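Local coordinates for HmuY protein (Prevotella intermedia, PDB 6R2H) that probably binds heme as a hemophore-like protein of the HmuY family, serving heme acquisition, and is captured here without heme, at residues Ile71-Thr76 and Gly134-Trp139; Ala78-Gly83 and Val105-Ala110; Asn162-Leu167 and Tyr187-Lys192; Val85-Glu90 and Asn154-Lys159. All blocks are in the same frame, centred on the assembly; numbering follows the deposited sequence.

Interaction 1: Ile71-Thr76 and Gly134-Trp139; sequences IAFHIT and GEMGKW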
loop_
_atom_site.group_PDB
_atom_site.type_symbol
_atom_site.label_atom_id
_atom_site.label_comp_id
_atom_site.label_asym_id
_atom_site.label_seq_id
_atom_site.Cartn_x
_atom_site.Cartn_y
_atom_site.Cartn_z
ATOM N N ILE A 71 -2.340 -4.268 -7.223
ATOM C CA ILE A 71 -2.129 -3.609 -5.942
ATOM C C ILE A 71 -0.860 -2.761 -6.016
ATOM O O ILE A 71 0.019 -3.005 -6.851
ATOM C CB ILE A 71 -2.088 -4.598 -4.753
ATOM C CG1 ILE A 71 -0.868 -5.525 -4.807
ATOM C CG2 ILE A 71 -3.391 -5.361 -4.641
ATOM C CD1 ILE A 71 -0.715 -6.471 -3.631
ATOM N N ALA A 72 -0.777 -1.783 -5.102
ATOM C CA ALA A 72 0.298 -0.804 -5.093
ATOM C C ALA A 72 0.652 -0.429 -3.658
ATOM O O ALA A 72 -0.206 -0.445 -2.775
ATOM C CB ALA A 72 -0.072 0.396 -5.938
ATOM N N PHE A 73 1.931 -0.093 -3.457
ATOM C CA PHE A 73 2.461 0.239 -2.147
ATOM C C PHE A 73 3.245 1.545 -2.204
ATOM O O PHE A 73 3.998 1.796 -3.144
ATOM C CB PHE A 73 3.281 -0.917 -1.564
ATOM C CG PHE A 73 2.473 -2.161 -1.293
ATOM C CD1 PHE A 73 1.804 -2.319 -0.086
ATOM C CD2 PHE A 73 2.354 -3.160 -2.253
ATOM C CE1 PHE A 73 1.054 -3.461 0.171
ATOM C CE2 PHE A 73 1.607 -4.302 -1.994
ATOM C CZ PHE A 73 0.947 -4.445 -0.790
ATOM N N HIS A 74 3.006 2.371 -1.183
ATOM C CA HIS A 74 3.762 3.576 -0.892
ATOM C C HIS A 74 4.201 3.512 0.570
ATOM O O HIS A 74 3.387 3.721 1.469
ATOM C CB HIS A 74 2.904 4.829 -1.166
ATOM C CG HIS A 74 3.442 6.063 -0.513
ATOM N ND1 HIS A 74 2.989 6.517 0.715
ATOM C CD2 HIS A 74 4.396 6.937 -0.901
ATOM C CE1 HIS A 74 3.632 7.623 1.042
ATOM N NE2 HIS A 74 4.499 7.901 0.067
ATOM N N ILE A 75 5.488 3.233 0.793
ATOM C CA ILE A 75 5.990 2.933 2.126
ATOM C C ILE A 75 5.180 1.747 2.658
ATOM O O ILE A 75 5.426 0.619 2.227
ATOM C CB ILE A 75 6.010 4.181 3.039
ATOM C CG1 ILE A 75 6.702 5.373 2.363
ATOM C CG2 ILE A 75 6.633 3.864 4.395
ATOM C CD1 ILE A 75 8.123 5.111 1.938
ATOM N N THR A 76 4.181 1.992 3.515
ATOM C CA THR A 76 3.355 0.903 4.029
ATOM C C THR A 76 1.894 1.097 3.633
ATOM O O THR A 76 1.074 0.217 3.889
ATOM C CB THR A 76 3.537 0.640 5.534
ATOM O OG1 THR A 76 3.174 1.800 6.280
ATOM C CG2 THR A 76 4.947 0.248 5.910
ATOM N N GLY A 134 -8.013 0.697 3.278
ATOM C CA GLY A 134 -7.817 0.695 4.717
ATOM C C GLY A 134 -7.533 -0.703 5.263
ATOM O O GLY A 134 -6.717 -0.863 6.173
ATOM N N GLU A 135 -8.219 -1.710 4.700
ATOM C CA GLU A 135 -8.096 -3.090 5.146
ATOM C C GLU A 135 -6.700 -3.613 4.823
ATOM O O GLU A 135 -6.008 -4.120 5.700
ATOM C CB GLU A 135 -9.192 -3.953 4.512
ATOM C CG GLU A 135 -9.384 -5.311 5.159
ATOM C CD GLU A 135 -10.051 -5.342 6.522
ATOM O OE1 GLU A 135 -10.176 -4.272 7.147
ATOM O OE2 GLU A 135 -10.404 -6.451 6.964
ATOM N N MET A 136 -6.288 -3.497 3.557
ATOM C CA MET A 136 -4.987 -4.025 3.189
ATOM C C MET A 136 -3.900 -3.321 4.001
ATOM O O MET A 136 -2.874 -3.926 4.318
ATOM C CB MET A 136 -4.694 -3.880 1.696
ATOM C CG MET A 136 -3.404 -4.590 1.310
ATOM S SD MET A 136 -3.337 -5.031 -0.432
ATOM C CE MET A 136 -4.295 -6.547 -0.383
ATOM N N GLY A 137 -4.162 -2.052 4.344
ATOM C CA GLY A 137 -3.269 -1.232 5.144
ATOM C C GLY A 137 -2.915 -1.894 6.473
ATOM O O GLY A 137 -1.903 -1.552 7.076
ATOM N N LYS A 138 -3.720 -2.878 6.894
ATOM C CA LYS A 138 -3.519 -3.546 8.168
ATOM C C LYS A 138 -2.398 -4.585 8.099
ATOM O O LYS A 138 -2.112 -5.247 9.095
ATOM C CB LYS A 138 -4.813 -4.219 8.636
ATOM C CG LYS A 138 -5.943 -3.295 9.069
ATOM C CD LYS A 138 -7.196 -4.082 9.337
ATOM C CE LYS A 138 -8.416 -3.230 9.604
ATOM N NZ LYS A 138 -9.486 -4.041 10.236
ATOM N N TRP A 139 -1.750 -4.733 6.941
ATOM C CA TRP A 139 -0.724 -5.759 6.792
ATOM C C TRP A 139 0.438 -5.557 7.774
ATOM O O TRP A 139 1.171 -6.499 8.093
ATOM C CB TRP A 139 -0.254 -5.855 5.336
ATOM C CG TRP A 139 0.638 -4.745 4.870
ATOM C CD1 TRP A 139 0.254 -3.492 4.481
ATOM C CD2 TRP A 139 2.073 -4.773 4.760
ATOM N NE1 TRP A 139 1.346 -2.733 4.144
ATOM C CE2 TRP A 139 2.476 -3.497 4.297
ATOM C CE3 TRP A 139 3.053 -5.740 5.007
ATOM C CZ2 TRP A 139 3.815 -3.171 4.067
ATOM C CZ3 TRP A 139 4.373 -5.418 4.776
ATOM C CH2 TRP A 139 4.747 -4.151 4.311
#
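The indole of Trp-139 receives Phe-73 on one face and a carbonyl at its rim. Phe-73 CE1 stands 4.0 Å from Trp-139 NE1, above the indole plane and offset toward the rim. The centroid of the Phe-73 ring lies 5.6 Å from that of the five-membered ring of Trp-139, with planes at 74°, which defines a T-shaped pair with the phenyl edge directed at the indole face. At the indole edge, Trp-139 NE1 donates to Thr-76 O over 3.0 Å in a nearly straight bond, 160° at the hydrogen; the acceptor lies close to the ring plane. Farther along the same rim, Thr-76 CG2 touches Trp-139 CZ2 at 4.0 Å. Trp-139 CG is set between its own backbone N and carbonyl carbon (chi1 75°), a rotation that carries the indole back over the Phe-73 edge while its N-H faces the turn. The contact joins strand 71-74, and the turn leading on to strand 77-80 in the four-stranded sheet, to a short 3-10 segment, 136-138, following strand 124-132. From that segment Met-136 SD approaches the Phe-73 ring obliquely, a Met-aromatic contact with the sulfur 5.4 Å from the ring centroid. The same sulfur lies 4.2 Å from Ile-71 CG2, bridging two residues on one side of the strand. Beyond the pair, Phe-185 of strand 181-190 packs on both Ile-71 and Phe-73, and Phe-170 meets the Trp-139 ring.

Interaction 2: Ala78-Gly83 and Val105-Ala110; sequences ARTNNG and VADAPA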
loop_
_atom_site.group_PDB
_atom_site.type_symbol
_atom_site.label_atom_id
_atom_site.label_comp_id
_atom_site.label_asym_id
_atom_site.label_seq_id
_atom_site.Cartn_x
_atom_site.Cartn_y
_atom_site.Cartn_z
ATOM N N ALA A 78 -1.298 1.128 1.153
ATOM C CA ALA A 78 -1.727 0.178 0.137
ATOM C C ALA A 78 -2.924 0.717 -0.646
ATOM O O ALA A 78 -3.843 1.316 -0.085
ATOM C CB ALA A 78 -2.076 -1.139 0.782
ATOM N N ARG A 79 -2.907 0.458 -1.957
ATOM C CA ARG A 79 -3.984 0.826 -2.859
ATOM C C ARG A 79 -4.230 -0.351 -3.794
ATOM O O ARG A 79 -3.309 -1.107 -4.092
ATOM C CB ARG A 79 -3.553 2.040 -3.683
ATOM C CG ARG A 79 -4.642 2.647 -4.549
ATOM C CD ARG A 79 -3.984 3.663 -5.450
ATOM N NE ARG A 79 -4.894 4.456 -6.266
ATOM C CZ ARG A 79 -4.477 5.306 -7.204
ATOM N NH1 ARG A 79 -3.179 5.462 -7.428
ATOM N NH2 ARG A 79 -5.356 5.989 -7.923
ATOM N N THR A 80 -5.478 -0.499 -4.248
ATOM C CA THR A 80 -5.826 -1.548 -5.192
ATOM C C THR A 80 -6.356 -0.904 -6.469
ATOM O O THR A 80 -6.846 0.228 -6.459
ATOM C CB THR A 80 -6.834 -2.551 -4.606
ATOM O OG1 THR A 80 -8.102 -1.891 -4.560
ATOM C CG2 THR A 80 -6.474 -3.045 -3.219
ATOM N N ASN A 81 -6.219 -1.649 -7.570
ATOM C CA ASN A 81 -6.783 -1.280 -8.851
ATOM C C ASN A 81 -8.200 -1.844 -8.929
ATOM O O ASN A 81 -8.404 -2.941 -9.449
ATOM C CB ASN A 81 -5.903 -1.809 -9.982
ATOM C CG ASN A 81 -6.292 -1.228 -11.320
ATOM O OD1 ASN A 81 -7.277 -0.507 -11.415
ATOM N ND2 ASN A 81 -5.531 -1.535 -12.352
ATOM N N ASN A 82 -9.158 -1.097 -8.366
ATOM C CA ASN A 82 -10.567 -1.448 -8.384
ATOM C C ASN A 82 -10.800 -2.789 -7.663
ATOM O O ASN A 82 -11.450 -3.698 -8.191
ATOM C CB ASN A 82 -11.097 -1.312 -9.814
ATOM C CG ASN A 82 -12.526 -0.818 -9.916
ATOM O OD1 ASN A 82 -13.131 -0.378 -8.935
ATOM N ND2 ASN A 82 -13.079 -0.883 -11.117
ATOM N N GLY A 83 -10.273 -2.900 -6.434
ATOM C CA GLY A 83 -10.363 -4.119 -5.649
ATOM C C GLY A 83 -11.043 -3.900 -4.293
ATOM O O GLY A 83 -11.157 -2.769 -3.808
ATOM N N VAL A 105 -13.576 -4.562 1.778
ATOM C CA VAL A 105 -13.440 -3.115 1.903
ATOM C C VAL A 105 -12.868 -2.514 0.621
ATOM O O VAL A 105 -11.807 -2.946 0.181
ATOM C CB VAL A 105 -12.568 -2.729 3.113
ATOM C CG1 VAL A 105 -12.575 -1.217 3.309
ATOM C CG2 VAL A 105 -12.982 -3.459 4.385
ATOM N N ALA A 106 -13.558 -1.507 0.054
ATOM C CA ALA A 106 -13.100 -0.780 -1.127
ATOM C C ALA A 106 -12.097 0.309 -0.733
ATOM O O ALA A 106 -12.014 0.680 0.436
ATOM C CB ALA A 106 -14.282 -0.179 -1.859
ATOM N N ASP A 107 -11.343 0.815 -1.720
ATOM C CA ASP A 107 -10.445 1.945 -1.508
ATOM C C ASP A 107 -11.267 3.200 -1.223
ATOM O O ASP A 107 -12.357 3.363 -1.760
ATOM C CB ASP A 107 -9.502 2.167 -2.696
ATOM C CG ASP A 107 -8.500 1.047 -2.930
ATOM O OD1 ASP A 107 -8.742 -0.070 -2.427
ATOM O OD2 ASP A 107 -7.503 1.294 -3.653
ATOM N N ALA A 108 -10.727 4.081 -0.377
ATOM C CA ALA A 108 -11.405 5.308 0.014
ATOM C C ALA A 108 -10.406 6.464 0.010
ATOM O O ALA A 108 -9.203 6.221 0.091
ATOM C CB ALA A 108 -12.034 5.123 1.371
ATOM N N PRO A 109 -10.862 7.731 -0.146
ATOM C CA PRO A 109 -9.960 8.888 -0.150
ATOM C C PRO A 109 -9.103 8.947 1.107
ATOM O O PRO A 109 -9.583 8.664 2.199
ATOM C CB PRO A 109 -10.911 10.087 -0.216
ATOM C CG PRO A 109 -12.139 9.533 -0.920
ATOM C CD PRO A 109 -12.264 8.117 -0.395
ATOM N N ALA A 110 -7.818 9.266 0.922
ATOM C CA ALA A 110 -6.844 9.338 2.000
ATOM C C ALA A 110 -5.679 10.217 1.554
ATOM O O ALA A 110 -5.386 10.311 0.363
ATOM C CB ALA A 110 -6.375 7.953 2.406
HETATM O O HOH W 1 -7.694 3.222 -5.565
HETATM O O HOH W 2 -11.169 -0.300 -4.248
#
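At the end of strand 77-80, where the chain turns into strand 83-87, the Asp-107 carboxylate from the break in strand 105-115 bonds both the amide and the hydroxyl of Thr-80. Asp-107 OD2 accepts from Thr-80 N at 2.8 Å, through the syn lone pair and with 170° at the hydrogen. Asp-107 OD1 takes the hydroxyl Thr-80 OG1 at 2.9 Å, but from above the carboxylate plane, 40° out of it. Two bonds to one residue fix the rotation of the carboxylate. Thr-80 OG1 sits between its backbone N and carbonyl carbon (chi1 73°), which places hydroxyl and amide on the same acceptor group; the hydroxyl also receives a weak bond from Gly-83 N, tying it to the turn. This turn passes the chain from the four-stranded sheet to the nine-stranded one, so this pair of bonds lies where the two sheets join. Water binds at two points of Asp-107, its OD2 and its backbone N. One molecule accepts from Arg-79 NE and donates to Asp-107 OD2 at 2.7 Å, linking opposite charges whose nearest atoms, Arg-79 NE and Asp-107 OD2, are 4.9 Å apart. A second accepts from Asp-107 N. Asn-133 ND2 adds a further bond to Asp-107 OD1.

Interaction 3: Asn162-Leu167 and Tyr187-Lys192; sequences NGNAAL and YKFIKK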
loop_
_atom_site.group_PDB
_atom_site.type_symbol
_atom_site.label_atom_id
_atom_site.label_comp_id
_atom_site.label_asym_id
_atom_site.label_seq_id
_atom_site.Cartn_x
_atom_site.Cartn_y
_atom_site.Cartn_z
ATOM N N ASN A 162 -12.612 -6.970 -12.285
ATOM C CA ASN A 162 -12.384 -7.680 -13.529
ATOM C C ASN A 162 -12.606 -9.178 -13.329
ATOM O O ASN A 162 -12.564 -9.935 -14.296
ATOM C CB ASN A 162 -10.987 -7.400 -14.088
ATOM C CG ASN A 162 -9.880 -7.997 -13.242
ATOM O OD1 ASN A 162 -10.125 -8.854 -12.397
ATOM N ND2 ASN A 162 -8.648 -7.582 -13.476
ATOM N N GLY A 163 -12.800 -9.609 -12.077
ATOM C CA GLY A 163 -13.150 -10.996 -11.820
ATOM C C GLY A 163 -11.959 -11.850 -11.395
ATOM O O GLY A 163 -12.110 -13.024 -11.075
ATOM N N ASN A 164 -10.757 -11.279 -11.392
ATOM C CA ASN A 164 -9.626 -11.981 -10.806
ATOM C C ASN A 164 -9.670 -11.796 -9.292
ATOM O O ASN A 164 -10.417 -10.965 -8.768
ATOM C CB ASN A 164 -8.281 -11.480 -11.335
ATOM C CG ASN A 164 -8.140 -11.641 -12.829
ATOM O OD1 ASN A 164 -8.683 -12.587 -13.405
ATOM N ND2 ASN A 164 -7.407 -10.729 -13.448
ATOM N N ALA A 165 -8.862 -12.596 -8.596
ATOM C CA ALA A 165 -8.846 -12.564 -7.150
ATOM C C ALA A 165 -7.462 -12.993 -6.670
ATOM O O ALA A 165 -6.684 -13.558 -7.447
ATOM C CB ALA A 165 -9.941 -13.463 -6.623
ATOM N N ALA A 166 -7.159 -12.707 -5.395
ATOM C CA ALA A 166 -5.891 -13.146 -4.831
ATOM C C ALA A 166 -5.981 -13.387 -3.326
ATOM O O ALA A 166 -6.802 -12.797 -2.624
ATOM C CB ALA A 166 -4.817 -12.140 -5.160
ATOM N N LEU A 167 -5.090 -14.255 -2.844
ATOM C CA LEU A 167 -4.932 -14.523 -1.425
ATOM C C LEU A 167 -3.472 -14.258 -1.066
ATOM O O LEU A 167 -2.569 -14.898 -1.611
ATOM C CB LEU A 167 -5.299 -15.988 -1.167
ATOM C CG LEU A 167 -6.730 -16.414 -1.508
ATOM C CD1 LEU A 167 -6.799 -17.929 -1.577
ATOM C CD2 LEU A 167 -7.715 -15.887 -0.470
ATOM N N TYR A 187 1.626 -15.333 -2.220
ATOM C CA TYR A 187 0.270 -15.158 -2.704
ATOM C C TYR A 187 -0.150 -16.243 -3.691
ATOM O O TYR A 187 0.675 -16.875 -4.343
ATOM C CB TYR A 187 0.127 -13.804 -3.394
ATOM C CG TYR A 187 0.898 -13.622 -4.678
ATOM C CD1 TYR A 187 2.241 -13.282 -4.650
ATOM C CD2 TYR A 187 0.276 -13.726 -5.918
ATOM C CE1 TYR A 187 2.948 -13.064 -5.818
ATOM C CE2 TYR A 187 0.971 -13.511 -7.099
ATOM C CZ TYR A 187 2.315 -13.178 -7.045
ATOM O OH TYR A 187 3.032 -12.964 -8.190
ATOM N N LYS A 188 -1.464 -16.406 -3.809
ATOM C CA LYS A 188 -2.034 -17.243 -4.838
ATOM C C LYS A 188 -2.899 -16.336 -5.694
ATOM O O LYS A 188 -3.661 -15.533 -5.164
ATOM C CB LYS A 188 -2.891 -18.355 -4.227
ATOM C CG LYS A 188 -2.147 -19.362 -3.359
ATOM C CD LYS A 188 -3.049 -20.502 -2.900
ATOM C CE LYS A 188 -2.375 -21.459 -1.942
ATOM N NZ LYS A 188 -3.320 -22.468 -1.416
ATOM N N PHE A 189 -2.766 -16.487 -7.015
ATOM C CA PHE A 189 -3.566 -15.725 -7.955
ATOM C C PHE A 189 -4.685 -16.607 -8.505
ATOM O O PHE A 189 -4.452 -17.764 -8.848
ATOM C CB PHE A 189 -2.681 -15.121 -9.044
ATOM C CG PHE A 189 -3.405 -14.146 -9.938
ATOM C CD1 PHE A 189 -3.766 -12.899 -9.461
ATOM C CD2 PHE A 189 -3.737 -14.482 -11.243
ATOM C CE1 PHE A 189 -4.438 -12.005 -10.280
ATOM C CE2 PHE A 189 -4.428 -13.596 -12.051
ATOM C CZ PHE A 189 -4.748 -12.347 -11.578
ATOM N N ILE A 190 -5.901 -16.045 -8.566
ATOM C CA ILE A 190 -7.085 -16.771 -8.987
ATOM C C ILE A 190 -7.670 -16.068 -10.205
ATOM O O ILE A 190 -8.399 -15.080 -10.072
ATOM C CB ILE A 190 -8.100 -16.873 -7.834
ATOM C CG1 ILE A 190 -7.432 -17.414 -6.564
ATOM C CG2 ILE A 190 -9.329 -17.686 -8.254
ATOM C CD1 ILE A 190 -8.358 -17.593 -5.385
ATOM N N LYS A 191 -7.340 -16.595 -11.394
ATOM C CA LYS A 191 -7.730 -15.960 -12.638
ATOM C C LYS A 191 -9.206 -16.227 -12.907
ATOM O O LYS A 191 -9.660 -17.360 -12.759
ATOM C CB LYS A 191 -6.863 -16.474 -13.788
ATOM C CG LYS A 191 -7.280 -15.918 -15.139
ATOM C CD LYS A 191 -6.140 -15.552 -16.065
ATOM C CE LYS A 191 -6.583 -14.560 -17.122
ATOM N NZ LYS A 191 -6.058 -14.911 -18.462
ATOM N N LYS A 192 -9.938 -15.174 -13.299
ATOM C CA LYS A 192 -11.346 -15.288 -13.650
ATOM C C LYS A 192 -11.520 -16.432 -14.645
ATOM O O LYS A 192 -10.809 -16.464 -15.644
ATOM C CB LYS A 192 -11.813 -13.964 -14.258
ATOM C CG LYS A 192 -13.313 -13.712 -14.204
ATOM C CD LYS A 192 -13.964 -13.807 -15.550
ATOM C CE LYS A 192 -13.520 -12.707 -16.487
ATOM N NZ LYS A 192 -13.946 -13.003 -17.878
#
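Asn-164 reaches across to the neighbouring chain segment with its amide set obliquely against the Phe-189 ring, the two planes 62° apart. Asn-164 ND2 comes to the ring edge, near its plane, 3.6 Å from Phe-189 CZ. Asn-164 OD1 turns the other way and accepts from Lys-192 N at 2.9 Å; the bond is practically straight and lies in the carbonyl plane. With CG anti to the carbonyl carbon (chi1 -60°), the amide can serve the ring and the backbone together, while ND2 also bonds a glycerol, probably from the crystallisation liquor. Just before it, Asn-162 OD1 accepts from Asn-164 N, an Asx turn just ahead of strand 165-174. Lys-192 crosses Asn-164 at about a right angle, its CB lying 3.3 Å from Gly-163 O.

On the face carrying Ala-165, Leu-167 and Ile-190, Leu-167 CD1 meets Ile-190 CD1 obliquely at 4.1 Å, and Ala-165 CB lies 4.1 Å from Ile-190 CB. On the other face, Ala-166 CB meets the Phe-189 ring obliquely, 4.5 Å from Phe-189 CD1. Backbone bonds run both ways in the hydrogen-bonded pairs Ala-165 with Ile-190 and Leu-167 with Lys-188; the non-hydrogen-bonded pair Ala-166 with Phe-189 falls between them. With strand directions 162° apart, this is the open end of the antiparallel beta hairpin formed by strands 165-174 and 181-190 in the nine-stranded sheet.

Interaction 4: Val85-Glu90 and Asn154-Lys159; sequences VLMTGE and NVFAVK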
loop_
_atom_site.group_PDB
_atom_site.type_symbol
_atom_site.label_atom_id
_atom_site.label_comp_id
_atom_site.label_asym_id
_atom_site.label_seq_id
_atom_site.Cartn_x
_atom_site.Cartn_y
_atom_site.Cartn_z
ATOM N N VAL A 85 -11.044 -5.705 -0.265
ATOM C CA VAL A 85 -10.115 -6.460 0.567
ATOM C C VAL A 85 -10.827 -6.910 1.844
ATOM O O VAL A 85 -11.638 -6.169 2.406
ATOM C CB VAL A 85 -8.847 -5.643 0.900
ATOM C CG1 VAL A 85 -7.890 -6.391 1.820
ATOM C CG2 VAL A 85 -8.130 -5.182 -0.357
ATOM N N LEU A 86 -10.506 -8.137 2.278
ATOM C CA LEU A 86 -10.925 -8.653 3.565
ATOM C C LEU A 86 -9.721 -9.322 4.210
ATOM O O LEU A 86 -9.154 -10.242 3.630
ATOM C CB LEU A 86 -12.051 -9.676 3.366
ATOM C CG LEU A 86 -12.384 -10.485 4.624
ATOM C CD1 LEU A 86 -13.171 -9.647 5.631
ATOM C CD2 LEU A 86 -13.139 -11.760 4.269
ATOM N N MET A 87 -9.351 -8.856 5.406
ATOM C CA MET A 87 -8.352 -9.526 6.216
ATOM C C MET A 87 -9.016 -10.736 6.875
ATOM O O MET A 87 -9.839 -10.574 7.766
ATOM C CB MET A 87 -7.806 -8.572 7.280
ATOM C CG MET A 87 -6.658 -9.153 8.077
ATOM S SD MET A 87 -5.984 -8.052 9.354
ATOM C CE MET A 87 -7.436 -7.731 10.358
ATOM N N THR A 88 -8.700 -11.949 6.404
ATOM C CA THR A 88 -9.359 -13.147 6.915
ATOM C C THR A 88 -8.736 -13.530 8.255
ATOM O O THR A 88 -7.776 -12.885 8.695
ATOM C CB THR A 88 -9.241 -14.340 5.954
ATOM O OG1 THR A 88 -7.941 -14.900 6.142
ATOM C CG2 THR A 88 -9.459 -13.977 4.499
ATOM N N GLY A 89 -9.269 -14.599 8.868
ATOM C CA GLY A 89 -8.721 -15.155 10.098
ATOM C C GLY A 89 -7.699 -16.267 9.841
ATOM O O GLY A 89 -7.074 -16.765 10.778
ATOM N N GLU A 90 -7.547 -16.680 8.573
ATOM C CA GLU A 90 -6.595 -17.715 8.199
ATOM C C GLU A 90 -5.179 -17.142 8.231
ATOM O O GLU A 90 -4.959 -16.010 7.813
ATOM C CB GLU A 90 -6.944 -18.249 6.808
ATOM C CG GLU A 90 -6.128 -19.448 6.380
ATOM C CD GLU A 90 -6.285 -20.616 7.329
ATOM O OE1 GLU A 90 -7.375 -21.234 7.319
ATOM O OE2 GLU A 90 -5.321 -20.884 8.088
ATOM N N ASN A 154 -2.024 -12.621 8.811
ATOM C CA ASN A 154 -3.312 -13.024 8.277
ATOM C C ASN A 154 -3.267 -13.029 6.761
ATOM O O ASN A 154 -2.631 -12.167 6.161
ATOM C CB ASN A 154 -4.416 -12.046 8.669
ATOM C CG ASN A 154 -4.494 -11.820 10.163
ATOM O OD1 ASN A 154 -3.491 -11.578 10.841
ATOM N ND2 ASN A 154 -5.695 -11.942 10.699
ATOM N N VAL A 155 -3.971 -13.992 6.160
ATOM C CA VAL A 155 -4.151 -13.995 4.719
ATOM C C VAL A 155 -5.187 -12.928 4.381
ATOM O O VAL A 155 -6.250 -12.894 4.988
ATOM C CB VAL A 155 -4.554 -15.384 4.178
ATOM C CG1 VAL A 155 -4.826 -15.336 2.683
ATOM C CG2 VAL A 155 -3.504 -16.446 4.484
ATOM N N PHE A 156 -4.846 -12.052 3.431
ATOM C CA PHE A 156 -5.773 -11.063 2.913
ATOM C C PHE A 156 -6.415 -11.615 1.642
ATOM O O PHE A 156 -5.717 -12.115 0.764
ATOM C CB PHE A 156 -5.043 -9.747 2.613
ATOM C CG PHE A 156 -4.583 -9.006 3.838
ATOM C CD1 PHE A 156 -3.426 -9.379 4.503
ATOM C CD2 PHE A 156 -5.325 -7.944 4.333
ATOM C CE1 PHE A 156 -3.019 -8.698 5.640
ATOM C CE2 PHE A 156 -4.923 -7.269 5.474
ATOM C CZ PHE A 156 -3.768 -7.645 6.121
ATOM N N ALA A 157 -7.743 -11.490 1.544
ATOM C CA ALA A 157 -8.494 -11.848 0.352
ATOM C C ALA A 157 -8.808 -10.584 -0.440
ATOM O O ALA A 157 -9.218 -9.588 0.149
ATOM C CB ALA A 157 -9.762 -12.557 0.757
ATOM N N VAL A 158 -8.600 -10.635 -1.768
ATOM C CA VAL A 158 -8.804 -9.504 -2.673
ATOM C C VAL A 158 -9.630 -9.948 -3.887
ATOM O O VAL A 158 -9.217 -10.865 -4.602
ATOM C CB VAL A 158 -7.471 -8.873 -3.134
ATOM C CG1 VAL A 158 -7.656 -7.436 -3.585
ATOM C CG2 VAL A 158 -6.405 -8.934 -2.058
ATOM N N LYS A 159 -10.779 -9.277 -4.097
ATOM C CA LYS A 159 -11.670 -9.437 -5.240
ATOM C C LYS A 159 -11.497 -8.221 -6.149
ATOM O O LYS A 159 -11.599 -7.088 -5.675
ATOM C CB LYS A 159 -13.130 -9.229 -4.815
ATOM C CG LYS A 159 -13.920 -10.372 -4.192
ATOM C CD LYS A 159 -15.078 -9.807 -3.364
ATOM C CE LYS A 159 -16.243 -10.742 -3.101
ATOM N NZ LYS A 159 -17.279 -10.630 -4.162
#
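Met-87 lies alongside Phe-156, both side chains pointing the same way, and its methylene chain covers one face of the ring. Met-87 CG is 4.0 Å from the Phe-156 ring centroid and 28° off the normal, a CH-pi contact. Farther out, Met-87 SD approaches the ring obliquely, 4.7 Å from the Phe-156 centroid, in a Met-aromatic contact. With CG anti to the backbone N (chi1 -174°), Met-87 runs straight out beside the phenyl before bending at its last torsion. Val-85 fills the next position: its CG1 branch touches the ring edge, 3.9 Å from Phe-156 CD2, while its CG2 branch abuts Val-158 CG1 at 4.0 Å. The ring is thus bordered on one face by Met-87 and at one edge by Val-85, and Asn-154 CB closes against Met-87 CG at 3.7 Å. Val-85, Met-87, Phe-156 and Val-158 share one face of two adjacent antiparallel strands, 83-87 and 155-160, in the nine-stranded sheet, whose directions here differ by 162°. On the face of Leu-86 and Ala-157, the small Ala-157 lets Thr-88 CG2 come up to its CB, the two methyls 4.0 Å apart.

Past the paired strands the chain 88-90 curls over the start of the other segment. Val-155 O accepts both Thr-88 N and Thr-88 OG1, and that hydroxyl accepts Glu-90 N in an ST turn. Asn-154 ND2 donates to Thr-88 O at 3.0 Å, with the acceptor in the amide plane, while Val-155 N donates to Glu-90 O at 2.8 Å. Phe-170 of strand 165-174 meets the Phe-156 ring with planes steeply inclined.

How the interactions relate
Interaction 1 is the most buried of the four, its centre about 3 Å from the centre of the chain, and rests on aromatic and sulfur packing with a single crossing hydrogen bond. Interaction 2, its centre about 9 Å from that point, is polar and partly hydrated. The two share the four-stranded sheet, where Ala-72 N probably bonds Arg-79 O. Interactions 3 and 4, with centres about 18 and 15 Å from the chain centre, are regular antiparallel pairings, partly exposed, each burying over twice the surface of interaction 1; neighbouring strands 155-160 and 165-174 join them. Interaction 4 also meets interaction 1 through Met-136 against Val-158, and interaction 2 through the neighbouring strands 83-87 and 105-115.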